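Local structure of putative transcriptional regulator TRANSCRIPTION REGULATOR protein (Rhizobium meliloti, 5NLA) at residues 135-139 / 140-144; 153-156 / 157-161; 266-269 / 270-274. The protein activates transcription as an AraC-like regulator, binding cyclic di-GMP by a PilZ-like mechanism to control production of an extracellular polysaccharide. All coordinates share one frame; numbering follows the deposited sequence.

Contact 1: residues 135-139 / 140-144; sequences WTEAD and RRVTE
Trp135 and Glu144 run side by side in the same direction, with CG of Glu144 over one face of the indole near NE1 and the carboxylate carried on past that edge. They form a non-hydrogen-bonded antiparallel pair, so both project from the same side of the hairpin, as do Glu137 and Val142. CG of Glu144, anti to its own backbone N (chi1 -174°), starts an extended chain, and Glu144 CG lies 3.4 Å from Trp135 NE1. The ring and carboxylate planes are only 21° apart. Trp135 NE1 lies 3.5 Å from Glu144 OE2, but the poor angle rules out a hydrogen bond; the contact is therefore packing of the CG methylene on the ring face, and the carboxylate spends its charge on Arg133. With alanine in place of Trp135, the CG of Glu144 would probably lose the ring face it lies on, and the carboxylate would be freer to turn, with Arg133 as its remaining hold.

On the other side of the hairpin, Thr136 and Thr143 form the hydrogen-bonded pair: Thr136 N gives a straight bond to Thr143 O (2.8 Å, 165° at the hydrogen), and Thr143 N returns one to Thr136 O (3.1 Å). The type I' turn from Ala138 to Arg141 reverses the chain. Beside it, Asp139 OD2 combines a long salt bridge, 3.6 Å to the in-plane edge of the Arg141 guanidinium at NH1, with a hydrogen bond from Ser245 N.

Neutralisation of Glu137 and Glu144 thus appears to rest on arginines beyond the hairpin, Arg160 and Arg133, while main-chain bonds set the register.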
ATOM      1  N   TRP A 135       4.334  -2.826  15.712  1.00 59.17           N
ATOM      2  CA  TRP A 135       4.182  -4.245  15.949  1.00 61.46           C
ATOM      3  C   TRP A 135       2.946  -4.627  15.186  1.00 61.87           C
ATOM      4  O   TRP A 135       1.889  -4.024  15.401  1.00 60.28           O
ATOM      5  CB  TRP A 135       3.979  -4.519  17.429  1.00 64.67           C
ATOM      6  CG  TRP A 135       5.198  -4.243  18.273  1.00 66.40           C
ATOM      7  CD1 TRP A 135       6.133  -5.146  18.663  1.00 66.94           C
ATOM      8  CD2 TRP A 135       5.603  -2.979  18.822  1.00 66.87           C
ATOM      9  NE1 TRP A 135       7.095  -4.536  19.429  1.00 68.90           N
ATOM     10  CE2 TRP A 135       6.800  -3.204  19.543  1.00 68.95           C
ATOM     11  CE3 TRP A 135       5.074  -1.681  18.777  1.00 64.38           C
ATOM     12  CZ2 TRP A 135       7.478  -2.176  20.226  1.00 67.92           C
ATOM     13  CZ3 TRP A 135       5.750  -0.660  19.448  1.00 65.96           C
ATOM     14  CH2 TRP A 135       6.940  -0.918  20.166  1.00 66.25           C
ATOM     15  N   THR A 136       3.071  -5.581  14.264  1.00 64.55           N
ATOM     16  CA  THR A 136       1.957  -5.906  13.371  1.00 64.84           C
ATOM     17  C   THR A 136       1.640  -7.395  13.274  1.00 67.00           C
ATOM     18  O   THR A 136       2.481  -8.212  12.881  1.00 66.38           O
ATOM     19  CB  THR A 136       2.172  -5.338  11.962  1.00 65.10           C
ATOM     20  OG1 THR A 136       2.799  -4.051  12.055  1.00 66.19           O
ATOM     21  CG2 THR A 136       0.824  -5.201  11.233  1.00 64.04           C
ATOM     22  N   GLU A 137       0.397  -7.712  13.626  1.00 68.93           N
ATOM     23  CA  GLU A 137      -0.141  -9.047  13.512  1.00 73.27           C
ATOM     24  C   GLU A 137      -0.779  -9.247  12.136  1.00 73.62           C
ATOM     25  O   GLU A 137      -1.492  -8.373  11.625  1.00 70.72           O
ATOM     26  CB  GLU A 137      -1.199  -9.266  14.581  1.00 75.50           C
ATOM     27  CG  GLU A 137      -1.506 -10.723  14.817  1.00 81.90           C
ATOM     28  CD  GLU A 137      -2.986 -10.977  14.917  1.00 89.25           C
ATOM     29  OE1 GLU A 137      -3.581 -10.570  15.941  1.00 89.60           O
ATOM     30  OE2 GLU A 137      -3.554 -11.560  13.952  1.00101.38           O
ATOM     31  N   ALA A 138      -0.516 -10.407  11.547  1.00 75.51           N
ATOM     32  CA  ALA A 138      -1.174 -10.836  10.315  1.00 73.96           C
ATOM     33  C   ALA A 138      -0.975 -12.318  10.198  1.00 77.69           C
ATOM     34  O   ALA A 138       0.158 -12.797  10.317  1.00 81.10           O
ATOM     35  CB  ALA A 138      -0.577 -10.143   9.110  1.00 71.84           C
ATOM     36  N   ASP A 139      -2.069 -13.045   9.989  1.00 81.40           N
ATOM     37  CA  ASP A 139      -2.026 -14.494   9.852  1.00 86.02           C
ATOM     38  C   ASP A 139      -1.355 -15.096  11.091  1.00 85.79           C
ATOM     39  O   ASP A 139      -0.433 -15.895  10.979  1.00 86.56           O
ATOM     40  CB  ASP A 139      -1.303 -14.865   8.535  1.00 91.02           C
ATOM     41  CG  ASP A 139      -1.495 -16.320   8.127  1.00100.01           C
ATOM     42  OD1 ASP A 139      -2.155 -17.095   8.856  1.00109.03           O
ATOM     43  OD2 ASP A 139      -0.961 -16.698   7.063  1.00105.27           O
ATOM     44  N   ARG A 140      -1.808 -14.659  12.269  1.00 86.81           N
ATOM     45  CA  ARG A 140      -1.371 -15.195  13.571  1.00 88.74           C
ATOM     46  C   ARG A 140       0.149 -15.059  13.894  1.00 85.34           C
ATOM     47  O   ARG A 140       0.679 -15.788  14.741  1.00 84.46           O
ATOM     48  CB  ARG A 140      -1.835 -16.664  13.706  1.00 96.51           C
ATOM     49  CG  ARG A 140      -3.324 -16.924  13.452  1.00100.75           C
ATOM     50  CD  ARG A 140      -4.228 -16.132  14.401  1.00104.06           C
ATOM     51  NE  ARG A 140      -5.487 -16.818  14.732  1.00109.84           N
ATOM     52  CZ  ARG A 140      -6.423 -16.348  15.569  1.00111.81           C
ATOM     53  NH1 ARG A 140      -6.272 -15.169  16.177  1.00110.37           N
ATOM     54  NH2 ARG A 140      -7.528 -17.062  15.804  1.00113.01           N
ATOM     55  N   ARG A 141       0.832 -14.115  13.242  1.00 81.14           N
ATOM     56  CA  ARG A 141       2.276 -13.904  13.431  1.00 80.73           C
ATOM     57  C   ARG A 141       2.542 -12.431  13.621  1.00 74.73           C
ATOM     58  O   ARG A 141       2.078 -11.621  12.823  1.00 75.15           O
ATOM     59  CB  ARG A 141       3.066 -14.370  12.217  1.00 82.87           C
ATOM     60  CG  ARG A 141       3.168 -15.872  12.091  1.00 89.05           C
ATOM     61  CD  ARG A 141       4.119 -16.250  10.972  1.00 92.58           C
ATOM     62  NE  ARG A 141       3.825 -17.588  10.456  1.00 99.83           N
ATOM     63  CZ  ARG A 141       2.856 -17.895   9.586  1.00100.49           C
ATOM     64  NH1 ARG A 141       2.041 -16.959   9.092  1.00 98.02           N
ATOM     65  NH2 ARG A 141       2.701 -19.164   9.201  1.00103.00           N
ATOM     66  N   VAL A 142       3.291 -12.087  14.666  1.00 72.37           N
ATOM     67  CA  VAL A 142       3.654 -10.697  14.928  1.00 67.69           C
ATOM     68  C   VAL A 142       5.049 -10.412  14.409  1.00 65.92           C
ATOM     69  O   VAL A 142       5.947 -11.233  14.496  1.00 66.01           O
ATOM     70  CB  VAL A 142       3.580 -10.326  16.418  1.00 67.31           C
ATOM     71  CG1 VAL A 142       3.865  -8.835  16.613  1.00 64.79           C
ATOM     72  CG2 VAL A 142       2.215 -10.686  16.983  1.00 67.35           C
ATOM     73  N   THR A 143       5.194  -9.208  13.887  1.00 65.73           N
ATOM     74  CA  THR A 143       6.411  -8.711  13.303  1.00 65.97           C
ATOM     75  C   THR A 143       6.649  -7.331  13.899  1.00 65.08           C
ATOM     76  O   THR A 143       5.713  -6.556  14.067  1.00 65.82           O
ATOM     77  CB  THR A 143       6.235  -8.668  11.775  1.00 65.60           C
ATOM     78  OG1 THR A 143       6.646  -9.925  11.241  1.00 67.12           O
ATOM     79  CG2 THR A 143       7.050  -7.579  11.136  1.00 66.72           C
ATOM     80  N   GLU A 144       7.903  -7.034  14.220  1.00 68.58           N
ATOM     81  CA  GLU A 144       8.289  -5.749  14.798  1.00 67.13           C
ATOM     82  C   GLU A 144       9.226  -5.012  13.862  1.00 64.23           C
ATOM     83  O   GLU A 144      10.241  -5.556  13.456  1.00 66.73           O
ATOM     84  CB  GLU A 144       8.982  -5.952  16.140  1.00 71.17           C
ATOM     85  CG  GLU A 144       9.257  -4.630  16.837  1.00 74.14           C
ATOM     86  CD  GLU A 144      10.146  -4.750  18.037  1.00 79.87           C
ATOM     87  OE1 GLU A 144      10.602  -5.872  18.356  1.00 86.54           O
ATOM     88  OE2 GLU A 144      10.384  -3.695  18.665  1.00 85.13           O
TER

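Contact 2: residues 153-156 / 157-161; sequences RSLG and YPYRG
Two torsions do much to bring Tyr159 and Arg153 together: the tyrosine places CG between its backbone N and carbonyl carbon (chi1 62°), turning the ring back toward Arg153, and the arginine chain bends at chi3 (-61°) to fold its outer half over that ring. The two side chains cross at about a right angle. Arg153 NE sits 3.5 Å above the plane of the Tyr159 ring, over its centre. Two interactions follow on this one face: a CH-pi contact from Arg153 CD, 3.8 Å from the Tyr159 centroid, and a cation-pi contact from Arg153 CZ, 4.4 Å from the same point. The guanidinium is tilted by 38° from the ring, so the overlap is not a flat stack. Its NH1 is bonded to Asn190, and Phe151 offers the arginine a second aromatic partner.

Leu155 approaches the ring differently, at its edge. Its CD2 lies 3.8 Å from Tyr159 OH and 4.2 Å from Tyr159 CE2, an apolar touch near the ring plane. The backbone between these side chains is a type I turn from Ser154 to Tyr157. Inside it Ser154 OG accepts from Gly156 N at 3.1 Å, an ST turn; the same hydroxyl also pairs with Glu253, tying the bend to helix 251-261.

The turn carries the chain from strand 150-154 of the seven-stranded antiparallel sheet to strand 159-163 of the five-stranded one, and the arginine-tyrosine pair thus bridges the two sheets. Strand 134-138 adds Thr136 and Ala138 against Tyr159, while strand 107-111 contributes Tyr109 and Arg111. Outside the bend, Pro158 rests on helix 113-118, and Tyr157 packs on Ala247 and Met249.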
ATOM      1  N   ARG A 153       4.167  -5.371   3.210  1.00 63.59           N
ATOM      2  CA  ARG A 153       2.790  -5.847   3.359  1.00 63.73           C
ATOM      3  C   ARG A 153       1.974  -5.576   2.093  1.00 63.39           C
ATOM      4  O   ARG A 153       2.059  -4.480   1.524  1.00 62.38           O
ATOM      5  CB  ARG A 153       2.094  -5.107   4.520  1.00 63.08           C
ATOM      6  CG  ARG A 153       2.151  -5.805   5.864  1.00 63.71           C
ATOM      7  CD  ARG A 153       1.085  -5.264   6.799  1.00 62.30           C
ATOM      8  NE  ARG A 153       1.260  -3.843   7.061  1.00 65.26           N
ATOM      9  CZ  ARG A 153       2.150  -3.297   7.910  1.00 64.17           C
ATOM     10  NH1 ARG A 153       3.028  -4.034   8.615  1.00 61.65           N
ATOM     11  NH2 ARG A 153       2.170  -1.973   8.037  1.00 62.64           N
ATOM     12  N   SER A 154       1.168  -6.550   1.670  1.00 62.55           N
ATOM     13  CA  SER A 154       0.091  -6.262   0.733  1.00 61.52           C
ATOM     14  C   SER A 154      -1.115  -5.683   1.455  1.00 60.86           C
ATOM     15  O   SER A 154      -1.473  -6.122   2.558  1.00 64.34           O
ATOM     16  CB  SER A 154      -0.361  -7.497   0.012  1.00 63.98           C
ATOM     17  OG  SER A 154      -1.398  -7.131  -0.881  1.00 67.22           O
ATOM     18  N   LEU A 155      -1.759  -4.711   0.821  1.00 58.46           N
ATOM     19  CA  LEU A 155      -2.980  -4.137   1.359  1.00 57.65           C
ATOM     20  C   LEU A 155      -4.227  -4.986   1.049  1.00 58.02           C
ATOM     21  O   LEU A 155      -5.338  -4.606   1.426  1.00 54.58           O
ATOM     22  CB  LEU A 155      -3.162  -2.712   0.848  1.00 57.32           C
ATOM     23  CG  LEU A 155      -2.024  -1.754   1.193  1.00 57.08           C
ATOM     24  CD1 LEU A 155      -2.361  -0.382   0.662  1.00 56.59           C
ATOM     25  CD2 LEU A 155      -1.789  -1.692   2.694  1.00 58.34           C
ATOM     26  N   GLY A 156      -4.041  -6.110   0.361  1.00 60.26           N
ATOM     27  CA  GLY A 156      -5.090  -7.091   0.150  1.00 64.10           C
ATOM     28  C   GLY A 156      -5.255  -8.134   1.241  1.00 67.25           C
ATOM     29  O   GLY A 156      -6.269  -8.848   1.250  1.00 71.60           O
ATOM     30  N   TYR A 157      -4.264  -8.269   2.128  1.00 67.68           N
ATOM     31  CA  TYR A 157      -4.385  -9.138   3.306  1.00 68.93           C
ATOM     32  C   TYR A 157      -4.645  -8.282   4.536  1.00 64.68           C
ATOM     33  O   TYR A 157      -4.056  -7.210   4.676  1.00 60.84           O
ATOM     34  CB  TYR A 157      -3.125  -9.960   3.556  1.00 72.08           C
ATOM     35  CG  TYR A 157      -2.986 -11.185   2.711  1.00 79.34           C
ATOM     36  CD1 TYR A 157      -3.904 -12.228   2.809  1.00 83.91           C
ATOM     37  CD2 TYR A 157      -1.899 -11.337   1.832  1.00 84.94           C
ATOM     38  CE1 TYR A 157      -3.770 -13.369   2.030  1.00 87.99           C
ATOM     39  CE2 TYR A 157      -1.747 -12.484   1.060  1.00 88.13           C
ATOM     40  CZ  TYR A 157      -2.686 -13.500   1.161  1.00 90.71           C
ATOM     41  OH  TYR A 157      -2.541 -14.643   0.397  1.00 95.34           O
ATOM     42  N   PRO A 158      -5.505  -8.769   5.444  1.00 64.74           N
ATOM     43  CA  PRO A 158      -5.759  -8.029   6.672  1.00 62.75           C
ATOM     44  C   PRO A 158      -4.570  -8.019   7.618  1.00 62.15           C
ATOM     45  O   PRO A 158      -3.703  -8.893   7.547  1.00 60.53           O
ATOM     46  CB  PRO A 158      -6.946  -8.756   7.302  1.00 64.11           C
ATOM     47  CG  PRO A 158      -6.937 -10.119   6.714  1.00 67.28           C
ATOM     48  CD  PRO A 158      -6.262 -10.038   5.381  1.00 66.91           C
ATOM     49  N   TYR A 159      -4.534  -6.991   8.462  1.00 62.87           N
ATOM     50  CA  TYR A 159      -3.557  -6.873   9.531  1.00 61.86           C
ATOM     51  C   TYR A 159      -4.050  -5.966  10.673  1.00 62.81           C
ATOM     52  O   TYR A 159      -4.827  -5.033  10.459  1.00 60.96           O
ATOM     53  CB  TYR A 159      -2.225  -6.383   8.976  1.00 59.64           C
ATOM     54  CG  TYR A 159      -2.239  -5.008   8.334  1.00 57.31           C
ATOM     55  CD1 TYR A 159      -1.943  -3.852   9.072  1.00 56.39           C
ATOM     56  CD2 TYR A 159      -2.491  -4.863   6.995  1.00 57.49           C
ATOM     57  CE1 TYR A 159      -1.926  -2.596   8.481  1.00 54.42           C
ATOM     58  CE2 TYR A 159      -2.480  -3.612   6.390  1.00 58.28           C
ATOM     59  CZ  TYR A 159      -2.200  -2.480   7.132  1.00 55.86           C
ATOM     60  OH  TYR A 159      -2.201  -1.258   6.494  1.00 53.97           O
ATOM     61  N   ARG A 160      -3.605  -6.300  11.881  1.00 66.91           N
ATOM     62  CA  ARG A 160      -3.839  -5.547  13.122  1.00 68.14           C
ATOM     63  C   ARG A 160      -2.464  -5.103  13.609  1.00 65.35           C
ATOM     64  O   ARG A 160      -1.490  -5.851  13.500  1.00 64.41           O
ATOM     65  CB  ARG A 160      -4.455  -6.455  14.216  1.00 72.53           C
ATOM     66  CG  ARG A 160      -5.963  -6.602  14.180  1.00 79.19           C
ATOM     67  CD  ARG A 160      -6.479  -8.008  14.513  1.00 87.26           C
ATOM     68  NE  ARG A 160      -5.844  -9.085  13.722  1.00 95.32           N
ATOM     69  CZ  ARG A 160      -5.977  -9.301  12.397  1.00 93.21           C
ATOM     70  NH1 ARG A 160      -6.746  -8.527  11.616  1.00 89.85           N
ATOM     71  NH2 ARG A 160      -5.316 -10.323  11.844  1.00 91.22           N
ATOM     72  N   GLY A 161      -2.376  -3.914  14.180  1.00 63.29           N
ATOM     73  CA  GLY A 161      -1.174  -3.566  14.923  1.00 63.05           C
ATOM     74  C   GLY A 161      -1.222  -2.300  15.738  1.00 60.86           C
ATOM     75  O   GLY A 161      -2.261  -1.664  15.885  1.00 59.31           O
TER

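Contact 3: residues 266-269 / 270-274; sequences GDLT and PETIC
Thr269 is extended (psi 171°) and gives way at Pro270 to helical backbone, after an inverse gamma turn centred on Leu268 in which Thr269 N bonds weakly to Asp267 O. Thr269 is the N-cap. With chi1 at 59°, its OG1 lies between the backbone N and the carbonyl carbon and faces the first helical turn, where it accepts from Thr272 N. The bond from Thr272 N to Thr269 OG1 is nearly straight (169° at the hydrogen) but weak, at 3.4 Å. Leu268 CD1 meets Ile273 CG1 at 4.0 Å; this apolar pairing of the residue before the N-cap with the one four places after it is a hydrophobic staple. The capped helix, 270-275, with helix 281-288 after it, fits the helix-turn-helix of the AraC family, which probably binds DNA. Leu284 of that second helix packs on Pro270, Ile273 and Cys274. Thr272 points its CG2 back at the loop, 3.5 Å from Asp267 O and 3.6 Å from Thr269 OG1. Its hydroxyl takes the position anti to the backbone N and hydrogen-bonds to Tyr258 OH of helix 251-261. Leu268 reaches Tyr258 as well, and also Ile298 and Arg302 of helix 294-306.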
ATOM      1  N   GLY A 266      -7.970 -14.848 -24.209  1.00138.82           N
ATOM      2  CA  GLY A 266      -8.939 -14.011 -24.942  1.00140.37           C
ATOM      3  C   GLY A 266     -10.402 -14.142 -24.531  1.00141.01           C
ATOM      4  O   GLY A 266     -11.224 -13.290 -24.887  1.00142.73           O
ATOM      5  N   ASP A 267     -10.725 -15.215 -23.802  1.00139.93           N
ATOM      6  CA  ASP A 267     -12.010 -15.356 -23.084  1.00138.32           C
ATOM      7  C   ASP A 267     -12.022 -14.703 -21.672  1.00130.75           C
ATOM      8  O   ASP A 267     -12.878 -15.024 -20.837  1.00127.46           O
ATOM      9  CB  ASP A 267     -12.413 -16.843 -23.002  1.00141.28           C
ATOM     10  CG  ASP A 267     -11.399 -17.699 -22.239  1.00141.34           C
ATOM     11  OD1 ASP A 267     -11.075 -17.378 -21.069  1.00139.69           O
ATOM     12  OD2 ASP A 267     -10.908 -18.686 -22.825  1.00142.55           O
ATOM     13  N   LEU A 268     -11.084 -13.800 -21.398  1.00125.15           N
ATOM     14  CA  LEU A 268     -11.128 -13.024 -20.171  1.00121.13           C
ATOM     15  C   LEU A 268     -12.228 -11.972 -20.297  1.00119.84           C
ATOM     16  O   LEU A 268     -11.988 -10.847 -20.743  1.00120.51           O
ATOM     17  CB  LEU A 268      -9.769 -12.376 -19.886  1.00118.78           C
ATOM     18  CG  LEU A 268      -9.645 -11.615 -18.568  1.00113.91           C
ATOM     19  CD1 LEU A 268      -9.619 -12.594 -17.401  1.00112.20           C
ATOM     20  CD2 LEU A 268      -8.403 -10.735 -18.587  1.00113.13           C
ATOM     21  N   THR A 269     -13.443 -12.385 -19.951  1.00118.91           N
ATOM     22  CA  THR A 269     -14.594 -11.494 -19.815  1.00117.27           C
ATOM     23  C   THR A 269     -14.804 -11.096 -18.346  1.00114.13           C
ATOM     24  O   THR A 269     -14.152 -11.640 -17.457  1.00112.33           O
ATOM     25  CB  THR A 269     -15.865 -12.190 -20.329  1.00118.55           C
ATOM     26  OG1 THR A 269     -16.088 -13.388 -19.577  1.00116.31           O
ATOM     27  CG2 THR A 269     -15.720 -12.537 -21.802  1.00121.52           C
ATOM     28  N   PRO A 270     -15.709 -10.134 -18.081  1.00113.44           N
ATOM     29  CA  PRO A 270     -16.097  -9.870 -16.692  1.00109.38           C
ATOM     30  C   PRO A 270     -16.826 -11.035 -16.015  1.00109.27           C
ATOM     31  O   PRO A 270     -16.722 -11.186 -14.800  1.00108.78           O
ATOM     32  CB  PRO A 270     -17.031  -8.662 -16.809  1.00110.30           C
ATOM     33  CG  PRO A 270     -16.661  -8.008 -18.087  1.00112.70           C
ATOM     34  CD  PRO A 270     -16.249  -9.116 -19.002  1.00115.77           C
ATOM     35  N   GLU A 271     -17.542 -11.846 -16.790  1.00111.66           N
ATOM     36  CA  GLU A 271     -18.329 -12.962 -16.250  1.00112.88           C
ATOM     37  C   GLU A 271     -17.437 -14.042 -15.638  1.00109.82           C
ATOM     38  O   GLU A 271     -17.716 -14.554 -14.546  1.00106.44           O
ATOM     39  CB  GLU A 271     -19.215 -13.595 -17.339  1.00117.50           C
ATOM     40  CG  GLU A 271     -20.285 -12.675 -17.927  1.00120.13           C
ATOM     41  CD  GLU A 271     -19.873 -12.018 -19.240  1.00122.08           C
ATOM     42  OE1 GLU A 271     -19.151 -10.993 -19.199  1.00118.38           O
ATOM     43  OE2 GLU A 271     -20.283 -12.523 -20.315  1.00126.61           O
ATOM     44  N   THR A 272     -16.380 -14.395 -16.358  1.00110.35           N
ATOM     45  CA  THR A 272     -15.420 -15.368 -15.855  1.00111.79           C
ATOM     46  C   THR A 272     -14.740 -14.899 -14.578  1.00108.34           C
ATOM     47  O   THR A 272     -14.573 -15.695 -13.660  1.00106.95           O
ATOM     48  CB  THR A 272     -14.351 -15.771 -16.892  1.00115.52           C
ATOM     49  OG1 THR A 272     -13.441 -16.692 -16.288  1.00120.41           O
ATOM     50  CG2 THR A 272     -13.554 -14.595 -17.394  1.00113.94           C
ATOM     51  N   ILE A 273     -14.376 -13.613 -14.517  1.00106.99           N
ATOM     52  CA  ILE A 273     -13.723 -13.034 -13.332  1.00100.82           C
ATOM     53  C   ILE A 273     -14.664 -13.164 -12.143  1.00102.35           C
ATOM     54  O   ILE A 273     -14.264 -13.651 -11.090  1.00102.28           O
ATOM     55  CB  ILE A 273     -13.346 -11.542 -13.522  1.00 97.17           C
ATOM     56  CG1 ILE A 273     -12.273 -11.379 -14.597  1.00 95.80           C
ATOM     57  CG2 ILE A 273     -12.840 -10.924 -12.208  1.00 94.30           C
ATOM     58  CD1 ILE A 273     -12.119  -9.956 -15.097  1.00 94.57           C
ATOM     59  N   CYS A 274     -15.904 -12.717 -12.332  1.00106.25           N
ATOM     60  CA  CYS A 274     -16.943 -12.745 -11.294  1.00110.46           C
ATOM     61  C   CYS A 274     -17.202 -14.131 -10.744  1.00112.42           C
ATOM     62  O   CYS A 274     -17.227 -14.341  -9.524  1.00107.43           O
ATOM     63  CB  CYS A 274     -18.250 -12.202 -11.864  1.00115.05           C
ATOM     64  SG  CYS A 274     -18.150 -10.435 -12.137  1.00119.00           S
TER

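Overall arrangement
Contacts 1 and 2 are neighbours, with centres 10 Å apart, and they touch through adjacent strands 134-138 and 159-163 of the five-stranded sheet. The clearest joint is the salt bridge between Glu137 OE2 and Arg160 NH2 (3.0 Å); close packing adds Thr136 against Arg153 and Arg160. Asn190 serves both, binding Thr136 and Thr143 of contact 1 and Arg153 of contact 2. Contact 3 stands apart in the helical, probably DNA-binding region: its centre is 35 Å from that of contact 1 and 27 Å from that of contact 2, whose nearest atoms are still about 15 Å away. Helix 251-261 offers an indirect connection, since Glu253 meets contact 2 and Tyr258 meets contact 3.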